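Local coordinates for PrgX (Enterococcus faecalis, PDB 2AWI), which acts as the receptor for the peptide sex pheromone cCF10 and as a repressor, probably DNA-binding, that regulates conjugation, at residues Asn196-Ser201 against Leu234-Leu239; Lys208-Tyr213 against Gln241-Leu246; Thr192-Ala197 against Asn215-Leu220; Ser201-Asn206 against Val277-Lys282. The protein carries 1 engineered substitution. All blocks are in the same frame, centred on the assembly; numbering follows the deposited sequence.

Contact 1: Asn196-Ser201 against Leu234-Leu239; sequences NALTIS and LEINYL
Leu198 and Leu239 meet side by side between helix 184-203 and helix 230-248, their side chains running alongside one another and pointing contrary ways. Leu198 CG lies 3.7 Å from Leu239 CD1, while Leu198 CD2 rests 3.8 Å from Leu239 CB. The same CD2 also touches Ile236, 4.0 Å from its CG2, so this branch spans Ile236 and Leu239, one turn apart. The first torsion of Leu198 (chi1 174°) sets CG opposite the backbone N and sends CG and CD2 towards Leu239, while CD1 turns to helix 207-220. On the other flank Thr199 OG1 comes within 3.6 Å of Leu239 CD1, a polar atom against a methyl with no hydrogen bond between them. That hydroxyl is instead bonded to Lys195 O in its own helix. A water lies 2.8 Å from Thr199 OG1 and 2.7 Å from Glu235 OE2, bridging the two helices. Outside this shell, Ile214 of helix 207-220 packs on Leu198 and Phe217 on Ile236, whereas Glu279 of helix 270-286 touches Thr199. The two segments run nearly parallel, 25° apart with axes 10.2 Å from each other, as alternate helices do in a TPR-like stack. No direct hydrogen bond crosses the contact: its apolar centre is held by branched side chains, and the polar link at its margin is water-mediated.

Contact 2: Lys208-Tyr213 against Gln241-Leu246; sequences KEAQYY and QIYQFL
Tyr243 extends from helix 230-248 towards helix 207-220, where its ring meets Ala210 and Gln211 at a slant. With CG opposite the backbone N (chi1 171°), the ring points across to the neighbouring helix. Ala210 CB touches the near part of the ring, 3.9 Å from Tyr243 CD1. Gln211 lies by the far end: its CB sits 3.9 Å from Tyr243 CZ and 3.6 Å from Tyr243 OH. Beyond CG the glutamine chain is extended and crosses the tyrosine aslant, with the amide plane turned 37° from the ring. Gln211 NE2 comes to 3.5 Å of Tyr243 OH, but the angle is poor and no hydrogen bond forms. Helices 207-220 and 230-248 follow one another in the chain within the C-terminal TPR region, and their side-by-side packing is consistent with a TPR-like helical array. The nearest CA atoms of the two segments, those of Ala210 and Tyr243, are 7.3 Å apart. The small alanine side chain probably helps the broad ring to lie this close. Leu207 and Ile214, also on helix 207-220, pack on Tyr243 as well. Gln211 is on the exposed side of the contact, Ala210 on the buried side. On another side of helix 207-220, Lys208 NZ pairs with Glu209 OE2 at 3.5 Å, and this carboxylate oxygen has a second cationic partner in Lys173, while Glu209 OE1 is hydrogen-bonded to Tyr165.

Contact 3: Thr192-Ala197 against Asn215-Leu220; sequences TVLKNA and NQFEHL
Leu194 presses one methyl against the backbone of helix 207-220: its CD1 lies 3.6 Å from Phe217 N and sits at the edge of the Phe217 ring, near the ring plane. This is the tight part of the contact. The same methyl reaches Leu220 CD1 at 3.9 Å, and so touches residues a turn apart. The other branch, Leu194 CD2, meets Gln216 CB at 4.0 Å, with the two side chains crossing at about a right angle. Here the packing is looser, for Gln216 bends at chi2 (-43°) and carries its amide away from Leu194 on the partly exposed side; Tyr176 and Pro177 touch the Gln216 side chain. Lys195 also leads away, its NZ donating to Asn196 OD1 at 2.8 Å within its own helix. The segments run roughly antiparallel (150°), with axes 9.8 Å apart, as expected for two successive helices of a TPR-like helical hairpin.

Contact 4: Ser201-Asn206 against Val277-Lys282; sequences SIMNRN and VEELTK
Selenomethionine Met203 reaches across to Lys282 and Glu279 from the last turn of helix 184-203, whose end fits a Schellman motif within the TPR region, though the placing of Asn206 N is less sure. Apolar contact carries the pairing. Met203 CE lies 3.6 Å from Lys282 CB, and the two side chains cross at about a right angle. Bends at chi2 and chi3 (64° and -108°) curl the Met203 chain and bring its end nearer to helix 270-286. The selenium is more loosely placed, Met203 SE lying 4.4 Å from Glu279 CG. Lys282 is met at CB and, more distantly, at its backbone; the extended remainder of its side chain leads away.

Charged partners lie beside the contact: Arg205 NE forms a salt bridge with Glu287, and Glu278 OE2 one with Arg274.

Backbone and capping hydrogen bonds shape the helix ends. Arg205 takes a positive phi as the C-prime residue, and its N bonds to Ile202 O at 3.1 Å. Asn206 then stands at the N-cap of helix 207-220, its OD1 making a weak bond to Glu209 N. On helix 270-286, Val277 O accepts twice from Thr281, from opposite faces of its carbonyl plane: from N at 3.0 Å and from OG1 at 2.7 Å.

All four contacts lie on one side of the chain's centre in the C-terminal TPR region, where helices 184-203, 207-220, 230-248 and 270-286 pack in a stack. Helix 184-203 supplies a segment to contacts 3, 1 and 4 in that order along its length, facing helices 207-220, 230-248 and 270-286 in turn; contact 2 joins 207-220 to 230-248. Centres of contacts 1 and 3 are about 8 Å apart, those of contacts 3 and 4 about 17 Å. The segments of contacts 1 and 3 overlap at Asn196 and Ala197, those of 1 and 4 at Ser201. Contacts 1 and 3 are buried, contact 2 partly so and contact 4 superficial; together they join four helices of the C-terminal region.

Contact 1: Asn196-Ser201 against Leu234-Leu239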
loop_
_atom_site.group_PDB
_atom_site.type_symbol
_atom_site.label_atom_id
_atom_site.label_comp_id
_atom_site.label_asym_id
_atom_site.label_seq_id
_atom_site.Cartn_x
_atom_site.Cartn_y
_atom_site.Cartn_z
ATOM N N ASN A 196 9.402 27.954 1.082
ATOM C CA ASN A 196 9.280 28.514 -0.255
ATOM C C ASN A 196 10.604 28.454 -0.999
ATOM O O ASN A 196 10.645 28.160 -2.194
ATOM C CB ASN A 196 8.794 29.965 -0.200
ATOM C CG ASN A 196 7.357 30.074 0.255
ATOM O OD1 ASN A 196 6.583 29.129 0.124
ATOM N ND2 ASN A 196 6.987 31.235 0.777
ATOM N N ALA A 197 11.689 28.728 -0.287
ATOM C CA ALA A 197 13.005 28.699 -0.905
ATOM C C ALA A 197 13.353 27.279 -1.331
ATOM O O ALA A 197 13.885 27.072 -2.420
ATOM C CB ALA A 197 14.055 29.228 0.066
ATOM N N LEU A 198 13.043 26.307 -0.476
ATOM C CA LEU A 198 13.343 24.903 -0.768
ATOM C C LEU A 198 12.512 24.339 -1.916
ATOM O O LEU A 198 12.974 23.480 -2.665
ATOM C CB LEU A 198 13.145 24.047 0.487
ATOM C CG LEU A 198 13.282 22.531 0.322
ATOM C CD1 LEU A 198 14.584 22.208 -0.375
ATOM C CD2 LEU A 198 13.224 21.854 1.681
ATOM N N THR A 199 11.284 24.824 -2.054
ATOM C CA THR A 199 10.409 24.367 -3.123
ATOM C C THR A 199 11.035 24.780 -4.452
ATOM O O THR A 199 11.152 23.982 -5.379
ATOM C CB THR A 199 9.002 25.006 -3.002
ATOM O OG1 THR A 199 8.411 24.624 -1.751
ATOM C CG2 THR A 199 8.104 24.555 -4.144
ATOM N N ILE A 200 11.433 26.041 -4.530
ATOM C CA ILE A 200 12.058 26.579 -5.725
ATOM C C ILE A 200 13.374 25.853 -6.030
ATOM O O ILE A 200 13.661 25.518 -7.180
ATOM C CB ILE A 200 12.317 28.088 -5.545
ATOM C CG1 ILE A 200 10.972 28.826 -5.476
ATOM C CG2 ILE A 200 13.183 28.611 -6.678
ATOM C CD1 ILE A 200 11.067 30.308 -5.074
ATOM N N SER A 201 14.157 25.580 -4.997
ATOM C CA SER A 201 15.436 24.907 -5.174
ATOM C C SER A 201 15.318 23.512 -5.765
ATOM O O SER A 201 16.146 23.115 -6.588
ATOM C CB SER A 201 16.172 24.839 -3.843
ATOM O OG SER A 201 16.447 26.150 -3.390
ATOM N N LEU A 234 5.851 18.604 7.318
ATOM C CA LEU A 234 5.388 17.519 6.472
ATOM C C LEU A 234 5.784 17.785 5.018
ATOM O O LEU A 234 6.295 16.904 4.327
ATOM C CB LEU A 234 3.867 17.419 6.599
ATOM C CG LEU A 234 3.136 16.106 6.355
ATOM C CD1 LEU A 234 3.758 15.006 7.195
ATOM C CD2 LEU A 234 1.660 16.297 6.721
ATOM N N GLU A 235 5.547 19.010 4.566
ATOM C CA GLU A 235 5.857 19.395 3.198
ATOM C C GLU A 235 7.360 19.435 2.938
ATOM O O GLU A 235 7.835 18.933 1.917
ATOM C CB GLU A 235 5.232 20.754 2.891
ATOM C CG GLU A 235 5.546 21.296 1.511
ATOM C CD GLU A 235 4.639 22.447 1.149
ATOM O OE1 GLU A 235 4.015 23.007 2.078
ATOM O OE2 GLU A 235 4.551 22.795 -0.050
ATOM N N ILE A 236 8.096 20.035 3.869
ATOM C CA ILE A 236 9.545 20.128 3.763
ATOM C C ILE A 236 10.169 18.735 3.777
ATOM O O ILE A 236 11.157 18.486 3.084
ATOM C CB ILE A 236 10.125 20.978 4.916
ATOM C CG1 ILE A 236 9.884 22.460 4.620
ATOM C CG2 ILE A 236 11.611 20.684 5.111
ATOM C CD1 ILE A 236 10.419 23.395 5.682
ATOM N N ASN A 237 9.585 17.830 4.561
ATOM C CA ASN A 237 10.084 16.459 4.650
ATOM C C ASN A 237 9.808 15.732 3.334
ATOM O O ASN A 237 10.492 14.770 2.986
ATOM C CB ASN A 237 9.413 15.723 5.813
ATOM C CG ASN A 237 10.222 14.532 6.296
ATOM O OD1 ASN A 237 10.230 13.469 5.667
ATOM N ND2 ASN A 237 10.922 14.708 7.416
ATOM N N TYR A 238 8.791 16.192 2.611
ATOM C CA TYR A 238 8.454 15.608 1.323
ATOM C C TYR A 238 9.482 16.101 0.299
ATOM O O TYR A 238 9.867 15.369 -0.610
ATOM C CB TYR A 238 7.038 16.022 0.898
ATOM C CG TYR A 238 6.856 16.185 -0.598
ATOM C CD1 TYR A 238 7.043 17.420 -1.212
ATOM C CD2 TYR A 238 6.526 15.098 -1.403
ATOM C CE1 TYR A 238 6.907 17.570 -2.591
ATOM C CE2 TYR A 238 6.389 15.235 -2.783
ATOM C CZ TYR A 238 6.582 16.473 -3.369
ATOM O OH TYR A 238 6.452 16.612 -4.734
ATOM N N LEU A 239 9.919 17.346 0.457
ATOM C CA LEU A 239 10.902 17.925 -0.442
ATOM C C LEU A 239 12.246 17.257 -0.175
ATOM O O LEU A 239 13.072 17.118 -1.071
ATOM C CB LEU A 239 10.986 19.441 -0.225
ATOM C CG LEU A 239 9.758 20.194 -0.753
ATOM C CD1 LEU A 239 9.696 21.612 -0.177
ATOM C CD2 LEU A 239 9.813 20.225 -2.275
HETATM O O HOH W 1 6.485 22.589 -1.983
#

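Contact 2: Lys208-Tyr213 against Gln241-Leu246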
loop_
_atom_site.group_PDB
_atom_site.type_symbol
_atom_site.label_atom_id
_atom_site.label_comp_id
_atom_site.label_asym_id
_atom_site.label_seq_id
_atom_site.Cartn_x
_atom_site.Cartn_y
_atom_site.Cartn_z
ATOM N N LYS A 208 22.501 21.626 -4.100
ATOM C CA LYS A 208 23.244 22.189 -2.982
ATOM C C LYS A 208 22.456 23.281 -2.261
ATOM O O LYS A 208 22.608 23.465 -1.052
ATOM C CB LYS A 208 24.629 22.689 -3.429
ATOM C CG LYS A 208 24.723 24.102 -3.959
ATOM C CD LYS A 208 26.202 24.489 -4.085
ATOM C CE LYS A 208 26.398 25.905 -4.602
ATOM N NZ LYS A 208 25.780 26.922 -3.709
ATOM N N GLU A 209 21.602 23.996 -2.990
ATOM C CA GLU A 209 20.783 25.024 -2.366
ATOM C C GLU A 209 19.708 24.330 -1.533
ATOM O O GLU A 209 19.420 24.738 -0.406
ATOM C CB GLU A 209 20.126 25.924 -3.421
ATOM C CG GLU A 209 21.063 26.965 -4.006
ATOM C CD GLU A 209 21.566 27.944 -2.963
ATOM O OE1 GLU A 209 20.891 28.969 -2.722
ATOM O OE2 GLU A 209 22.637 27.678 -2.375
ATOM N N ALA A 210 19.132 23.267 -2.088
ATOM C CA ALA A 210 18.092 22.523 -1.394
ATOM C C ALA A 210 18.595 22.026 -0.049
ATOM O O ALA A 210 17.903 22.154 0.959
ATOM C CB ALA A 210 17.617 21.346 -2.248
ATOM N N GLN A 211 19.797 21.462 -0.029
ATOM C CA GLN A 211 20.357 20.953 1.216
ATOM C C GLN A 211 20.550 22.105 2.203
ATOM O O GLN A 211 20.369 21.949 3.410
ATOM C CB GLN A 211 21.696 20.253 0.962
ATOM C CG GLN A 211 22.222 19.482 2.171
ATOM C CD GLN A 211 23.621 18.915 1.962
ATOM O OE1 GLN A 211 24.138 18.182 2.809
ATOM N NE2 GLN A 211 24.243 19.255 0.834
ATOM N N TYR A 212 20.917 23.268 1.685
ATOM C CA TYR A 212 21.120 24.415 2.546
ATOM C C TYR A 212 19.854 24.638 3.366
ATOM O O TYR A 212 19.886 24.616 4.596
ATOM C CB TYR A 212 21.433 25.672 1.714
ATOM C CG TYR A 212 21.413 26.948 2.527
ATOM C CD1 TYR A 212 22.408 27.218 3.468
ATOM C CD2 TYR A 212 20.359 27.854 2.407
ATOM C CE1 TYR A 212 22.349 28.362 4.275
ATOM C CE2 TYR A 212 20.289 28.996 3.206
ATOM C CZ TYR A 212 21.283 29.242 4.139
ATOM O OH TYR A 212 21.195 30.350 4.958
ATOM N N TYR A 213 18.739 24.842 2.670
ATOM C CA TYR A 213 17.460 25.094 3.318
ATOM C C TYR A 213 16.971 23.941 4.190
ATOM O O TYR A 213 16.443 24.165 5.278
ATOM C CB TYR A 213 16.428 25.461 2.258
ATOM C CG TYR A 213 16.776 26.756 1.559
ATOM C CD1 TYR A 213 16.829 27.957 2.265
ATOM C CD2 TYR A 213 17.078 26.780 0.195
ATOM C CE1 TYR A 213 17.175 29.153 1.635
ATOM C CE2 TYR A 213 17.423 27.968 -0.447
ATOM C CZ TYR A 213 17.468 29.151 0.281
ATOM O OH TYR A 213 17.795 30.330 -0.346
ATOM N N GLN A 241 12.512 14.116 0.783
ATOM C CA GLN A 241 12.402 12.803 0.159
ATOM C C GLN A 241 12.712 12.945 -1.331
ATOM O O GLN A 241 13.335 12.073 -1.930
ATOM C CB GLN A 241 10.992 12.229 0.350
ATOM C CG GLN A 241 10.618 11.907 1.796
ATOM C CD GLN A 241 11.586 10.943 2.457
ATOM O OE1 GLN A 241 11.873 9.870 1.930
ATOM N NE2 GLN A 241 12.092 11.323 3.624
ATOM N N ILE A 242 12.272 14.049 -1.926
ATOM C CA ILE A 242 12.531 14.296 -3.338
ATOM C C ILE A 242 14.025 14.572 -3.528
ATOM O O ILE A 242 14.625 14.132 -4.502
ATOM C CB ILE A 242 11.717 15.496 -3.847
ATOM C CG1 ILE A 242 10.224 15.186 -3.735
ATOM C CG2 ILE A 242 12.106 15.834 -5.282
ATOM C CD1 ILE A 242 9.784 13.966 -4.531
ATOM N N TYR A 243 14.614 15.301 -2.584
ATOM C CA TYR A 243 16.038 15.619 -2.625
ATOM C C TYR A 243 16.850 14.324 -2.652
ATOM O O TYR A 243 17.792 14.194 -3.431
ATOM C CB TYR A 243 16.435 16.434 -1.393
ATOM C CG TYR A 243 17.931 16.633 -1.234
ATOM C CD1 TYR A 243 18.608 17.605 -1.968
ATOM C CD2 TYR A 243 18.674 15.839 -0.358
ATOM C CE1 TYR A 243 19.987 17.784 -1.838
ATOM C CE2 TYR A 243 20.058 16.010 -0.221
ATOM C CZ TYR A 243 20.704 16.985 -0.966
ATOM O OH TYR A 243 22.068 17.161 -0.858
ATOM N N GLN A 244 16.477 13.379 -1.791
ATOM C CA GLN A 244 17.160 12.092 -1.694
ATOM C C GLN A 244 17.016 11.269 -2.970
ATOM O O GLN A 244 17.921 10.525 -3.339
ATOM C CB GLN A 244 16.613 11.292 -0.508
ATOM C CG GLN A 244 16.780 11.981 0.838
ATOM C CD GLN A 244 16.125 11.218 1.983
ATOM O OE1 GLN A 244 16.160 11.655 3.135
ATOM N NE2 GLN A 244 15.524 10.073 1.670
ATOM N N PHE A 245 15.874 11.398 -3.634
ATOM C CA PHE A 245 15.633 10.668 -4.867
ATOM C C PHE A 245 16.501 11.271 -5.967
ATOM O O PHE A 245 17.160 10.555 -6.731
ATOM C CB PHE A 245 14.158 10.771 -5.265
ATOM C CG PHE A 245 13.808 10.008 -6.516
ATOM C CD1 PHE A 245 13.839 8.614 -6.534
ATOM C CD2 PHE A 245 13.450 10.685 -7.676
ATOM C CE1 PHE A 245 13.516 7.905 -7.691
ATOM C CE2 PHE A 245 13.125 9.990 -8.840
ATOM C CZ PHE A 245 13.157 8.593 -8.849
ATOM N N LEU A 246 16.498 12.597 -6.040
ATOM C CA LEU A 246 17.273 13.302 -7.045
ATOM C C LEU A 246 18.769 13.033 -6.908
ATOM O O LEU A 246 19.493 13.043 -7.900
ATOM C CB LEU A 246 17.014 14.809 -6.949
ATOM C CG LEU A 246 15.592 15.303 -7.212
ATOM C CD1 LEU A 246 15.593 16.822 -7.206
ATOM C CD2 LEU A 246 15.088 14.772 -8.551
#

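Contact 3: Thr192-Ala197 against Asn215-Leu220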
loop_
_atom_site.group_PDB
_atom_site.type_symbol
_atom_site.label_atom_id
_atom_site.label_comp_id
_atom_site.label_asym_id
_atom_site.label_seq_id
_atom_site.Cartn_x
_atom_site.Cartn_y
_atom_site.Cartn_z
ATOM N N THR A 192 8.388 30.010 6.748
ATOM C CA THR A 192 7.803 30.169 5.424
ATOM C C THR A 192 8.884 30.358 4.365
ATOM O O THR A 192 8.805 29.786 3.278
ATOM C CB THR A 192 6.837 31.372 5.390
ATOM O OG1 THR A 192 5.826 31.196 6.392
ATOM C CG2 THR A 192 6.162 31.492 4.024
ATOM N N VAL A 193 9.889 31.162 4.701
ATOM C CA VAL A 193 11.001 31.448 3.805
ATOM C C VAL A 193 11.666 30.168 3.351
ATOM O O VAL A 193 11.829 29.932 2.162
ATOM C CB VAL A 193 12.095 32.307 4.492
ATOM C CG1 VAL A 193 13.266 32.493 3.542
ATOM C CG2 VAL A 193 11.532 33.645 4.915
ATOM N N LEU A 194 12.050 29.342 4.312
ATOM C CA LEU A 194 12.731 28.102 4.000
ATOM C C LEU A 194 11.889 27.201 3.121
ATOM O O LEU A 194 12.379 26.676 2.127
ATOM C CB LEU A 194 13.121 27.379 5.296
ATOM C CG LEU A 194 13.807 28.286 6.325
ATOM C CD1 LEU A 194 14.126 27.511 7.585
ATOM C CD2 LEU A 194 15.068 28.867 5.715
ATOM N N LYS A 195 10.618 27.036 3.471
ATOM C CA LYS A 195 9.743 26.168 2.698
ATOM C C LYS A 195 9.628 26.655 1.257
ATOM O O LYS A 195 9.745 25.865 0.318
ATOM C CB LYS A 195 8.364 26.098 3.359
ATOM C CG LYS A 195 7.431 25.037 2.781
ATOM C CD LYS A 195 6.580 25.587 1.652
ATOM C CE LYS A 195 5.615 26.652 2.158
ATOM N NZ LYS A 195 4.792 27.250 1.064
ATOM N N ASN A 196 9.402 27.954 1.082
ATOM C CA ASN A 196 9.280 28.514 -0.255
ATOM C C ASN A 196 10.604 28.454 -0.999
ATOM O O ASN A 196 10.645 28.160 -2.194
ATOM C CB ASN A 196 8.794 29.965 -0.200
ATOM C CG ASN A 196 7.357 30.074 0.255
ATOM O OD1 ASN A 196 6.583 29.129 0.124
ATOM N ND2 ASN A 196 6.987 31.235 0.777
ATOM N N ALA A 197 11.689 28.728 -0.287
ATOM C CA ALA A 197 13.005 28.699 -0.905
ATOM C C ALA A 197 13.353 27.279 -1.331
ATOM O O ALA A 197 13.885 27.072 -2.420
ATOM C CB ALA A 197 14.055 29.228 0.066
ATOM N N ASN A 215 18.756 22.023 5.775
ATOM C CA ASN A 215 19.578 22.120 6.976
ATOM C C ASN A 215 19.095 23.252 7.877
ATOM O O ASN A 215 18.999 23.088 9.094
ATOM C CB ASN A 215 21.046 22.350 6.605
ATOM C CG ASN A 215 21.699 21.121 5.996
ATOM O OD1 ASN A 215 22.844 21.173 5.547
ATOM N ND2 ASN A 215 20.975 20.008 5.987
ATOM N N GLN A 216 18.800 24.407 7.287
ATOM C CA GLN A 216 18.318 25.537 8.074
ATOM C C GLN A 216 17.023 25.160 8.801
ATOM O O GLN A 216 16.860 25.432 9.991
ATOM C CB GLN A 216 18.073 26.760 7.183
ATOM C CG GLN A 216 19.336 27.397 6.617
ATOM C CD GLN A 216 20.453 27.518 7.646
ATOM O OE1 GLN A 216 20.253 28.021 8.752
ATOM N NE2 GLN A 216 21.641 27.054 7.277
ATOM N N PHE A 217 16.109 24.518 8.081
ATOM C CA PHE A 217 14.847 24.121 8.676
ATOM C C PHE A 217 15.054 23.136 9.815
ATOM O O PHE A 217 14.478 23.289 10.891
ATOM C CB PHE A 217 13.924 23.482 7.641
ATOM C CG PHE A 217 12.597 23.079 8.208
ATOM C CD1 PHE A 217 11.679 24.047 8.614
ATOM C CD2 PHE A 217 12.282 21.737 8.392
ATOM C CE1 PHE A 217 10.477 23.680 9.194
ATOM C CE2 PHE A 217 11.076 21.362 8.977
ATOM C CZ PHE A 217 10.175 22.333 9.377
ATOM N N GLU A 218 15.872 22.118 9.576
ATOM C CA GLU A 218 16.118 21.119 10.598
ATOM C C GLU A 218 16.802 21.699 11.823
ATOM O O GLU A 218 16.622 21.208 12.932
ATOM C CB GLU A 218 16.929 19.960 10.018
ATOM C CG GLU A 218 16.101 19.065 9.101
ATOM C CD GLU A 218 14.921 18.417 9.820
ATOM O OE1 GLU A 218 13.848 18.265 9.194
ATOM O OE2 GLU A 218 15.067 18.049 11.008
ATOM N N HIS A 219 17.581 22.752 11.629
ATOM C CA HIS A 219 18.257 23.371 12.752
ATOM C C HIS A 219 17.252 24.089 13.655
ATOM O O HIS A 219 17.447 24.170 14.870
ATOM C CB HIS A 219 19.306 24.371 12.270
ATOM C CG HIS A 219 19.957 25.123 13.386
ATOM N ND1 HIS A 219 20.706 24.497 14.359
ATOM C CD2 HIS A 219 19.906 26.431 13.730
ATOM C CE1 HIS A 219 21.084 25.390 15.257
ATOM N NE2 HIS A 219 20.611 26.570 14.901
ATOM N N LEU A 220 16.187 24.620 13.059
ATOM C CA LEU A 220 15.159 25.314 13.824
ATOM C C LEU A 220 14.625 24.426 14.942
ATOM O O LEU A 220 14.241 24.922 16.000
ATOM C CB LEU A 220 13.990 25.726 12.926
ATOM C CG LEU A 220 14.197 26.785 11.840
ATOM C CD1 LEU A 220 12.838 27.131 11.235
ATOM C CD2 LEU A 220 14.834 28.035 12.424
#

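Contact 4: Ser201-Asn206 against Val277-Lys282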
loop_
_atom_site.group_PDB
_atom_site.type_symbol
_atom_site.label_atom_id
_atom_site.label_comp_id
_atom_site.label_asym_id
_atom_site.label_seq_id
_atom_site.Cartn_x
_atom_site.Cartn_y
_atom_site.Cartn_z
ATOM N N SER A 201 14.157 25.580 -4.997
ATOM C CA SER A 201 15.436 24.907 -5.174
ATOM C C SER A 201 15.318 23.512 -5.765
ATOM O O SER A 201 16.146 23.115 -6.588
ATOM C CB SER A 201 16.172 24.839 -3.843
ATOM O OG SER A 201 16.447 26.150 -3.390
ATOM N N ILE A 202 14.303 22.769 -5.327
ATOM C CA ILE A 202 14.071 21.417 -5.818
ATOM C C ILE A 202 13.587 21.475 -7.263
ATOM O O ILE A 202 13.944 20.634 -8.084
ATOM C CB ILE A 202 13.009 20.678 -4.957
ATOM C CG1 ILE A 202 13.599 20.310 -3.599
ATOM C CG2 ILE A 202 12.537 19.413 -5.658
ATOM C CD1 ILE A 202 14.761 19.348 -3.683
HETATM N N MSE A 203 12.777 22.482 -7.567
HETATM C CA MSE A 203 12.231 22.647 -8.909
HETATM C C MSE A 203 13.316 22.983 -9.947
HETATM O O MSE A 203 13.144 22.715 -11.133
HETATM C CB MSE A 203 11.154 23.735 -8.894
HETATM C CG MSE A 203 10.079 23.566 -9.953
HETATM SE SE MSE A 203 9.037 21.945 -9.704
HETATM C CE MSE A 203 9.728 20.928 -11.206
ATOM N N ASN A 204 14.424 23.570 -9.495
ATOM C CA ASN A 204 15.528 23.924 -10.382
ATOM C C ASN A 204 16.646 22.909 -10.223
ATOM O O ASN A 204 17.789 23.164 -10.598
ATOM C CB ASN A 204 16.083 25.311 -10.049
ATOM C CG ASN A 204 15.057 26.405 -10.200
ATOM O OD1 ASN A 204 14.140 26.302 -11.016
ATOM N ND2 ASN A 204 15.217 27.476 -9.426
ATOM N N ARG A 205 16.307 21.764 -9.652
ATOM C CA ARG A 205 17.260 20.688 -9.417
ATOM C C ARG A 205 18.574 21.179 -8.812
ATOM O O ARG A 205 19.614 20.533 -8.948
ATOM C CB ARG A 205 17.526 19.921 -10.715
ATOM C CG ARG A 205 18.027 18.505 -10.489
ATOM C CD ARG A 205 17.987 17.681 -11.756
ATOM N NE ARG A 205 17.927 16.249 -11.468
ATOM C CZ ARG A 205 18.892 15.555 -10.873
ATOM N NH1 ARG A 205 20.008 16.155 -10.497
ATOM N NH2 ARG A 205 18.739 14.255 -10.653
ATOM N N ASN A 206 18.522 22.322 -8.135
ATOM C CA ASN A 206 19.699 22.886 -7.480
ATOM C C ASN A 206 19.872 22.131 -6.161
ATOM O O ASN A 206 19.387 22.568 -5.118
ATOM C CB ASN A 206 19.470 24.367 -7.199
ATOM C CG ASN A 206 20.754 25.118 -6.947
ATOM O OD1 ASN A 206 21.652 24.627 -6.263
ATOM N ND2 ASN A 206 20.846 26.327 -7.492
ATOM N N VAL A 277 1.040 17.453 -6.058
ATOM C CA VAL A 277 0.833 16.522 -7.160
ATOM C C VAL A 277 1.432 17.131 -8.430
ATOM O O VAL A 277 2.139 16.454 -9.185
ATOM C CB VAL A 277 -0.674 16.234 -7.395
ATOM C CG1 VAL A 277 -0.869 15.496 -8.711
ATOM C CG2 VAL A 277 -1.222 15.391 -6.257
ATOM N N GLU A 278 1.151 18.412 -8.658
ATOM C CA GLU A 278 1.671 19.106 -9.827
ATOM C C GLU A 278 3.193 19.109 -9.751
ATOM O O GLU A 278 3.876 18.822 -10.738
ATOM C CB GLU A 278 1.143 20.542 -9.869
ATOM C CG GLU A 278 -0.377 20.626 -9.854
ATOM C CD GLU A 278 -0.894 22.051 -9.846
ATOM O OE1 GLU A 278 -0.451 22.842 -8.986
ATOM O OE2 GLU A 278 -1.753 22.373 -10.694
ATOM N N GLU A 279 3.713 19.416 -8.565
ATOM C CA GLU A 279 5.154 19.455 -8.346
ATOM C C GLU A 279 5.802 18.134 -8.723
ATOM O O GLU A 279 6.685 18.092 -9.575
ATOM C CB GLU A 279 5.473 19.784 -6.878
ATOM C CG GLU A 279 5.930 21.223 -6.646
ATOM C CD GLU A 279 5.916 21.644 -5.178
ATOM O OE1 GLU A 279 6.508 20.936 -4.338
ATOM O OE2 GLU A 279 5.316 22.695 -4.869
ATOM N N LEU A 280 5.353 17.056 -8.095
ATOM C CA LEU A 280 5.906 15.731 -8.354
ATOM C C LEU A 280 5.760 15.289 -9.811
ATOM O O LEU A 280 6.563 14.499 -10.307
ATOM C CB LEU A 280 5.249 14.698 -7.434
ATOM C CG LEU A 280 5.762 13.260 -7.561
ATOM C CD1 LEU A 280 7.236 13.205 -7.182
ATOM C CD2 LEU A 280 4.947 12.342 -6.670
ATOM N N THR A 281 4.737 15.793 -10.492
ATOM C CA THR A 281 4.512 15.438 -11.890
ATOM C C THR A 281 5.605 16.046 -12.764
ATOM O O THR A 281 6.095 15.411 -13.701
ATOM C CB THR A 281 3.137 15.945 -12.388
ATOM O OG1 THR A 281 2.093 15.309 -11.643
ATOM C CG2 THR A 281 2.951 15.628 -13.863
ATOM N N LYS A 282 5.988 17.277 -12.447
ATOM C CA LYS A 282 7.023 17.964 -13.204
ATOM C C LYS A 282 8.395 17.417 -12.836
ATOM O O LYS A 282 9.255 17.238 -13.700
ATOM C CB LYS A 282 6.945 19.468 -12.942
ATOM C CG LYS A 282 5.596 20.066 -13.328
ATOM C CD LYS A 282 5.529 21.562 -13.073
ATOM C CE LYS A 282 4.157 22.118 -13.450
ATOM N NZ LYS A 282 4.069 23.605 -13.307
#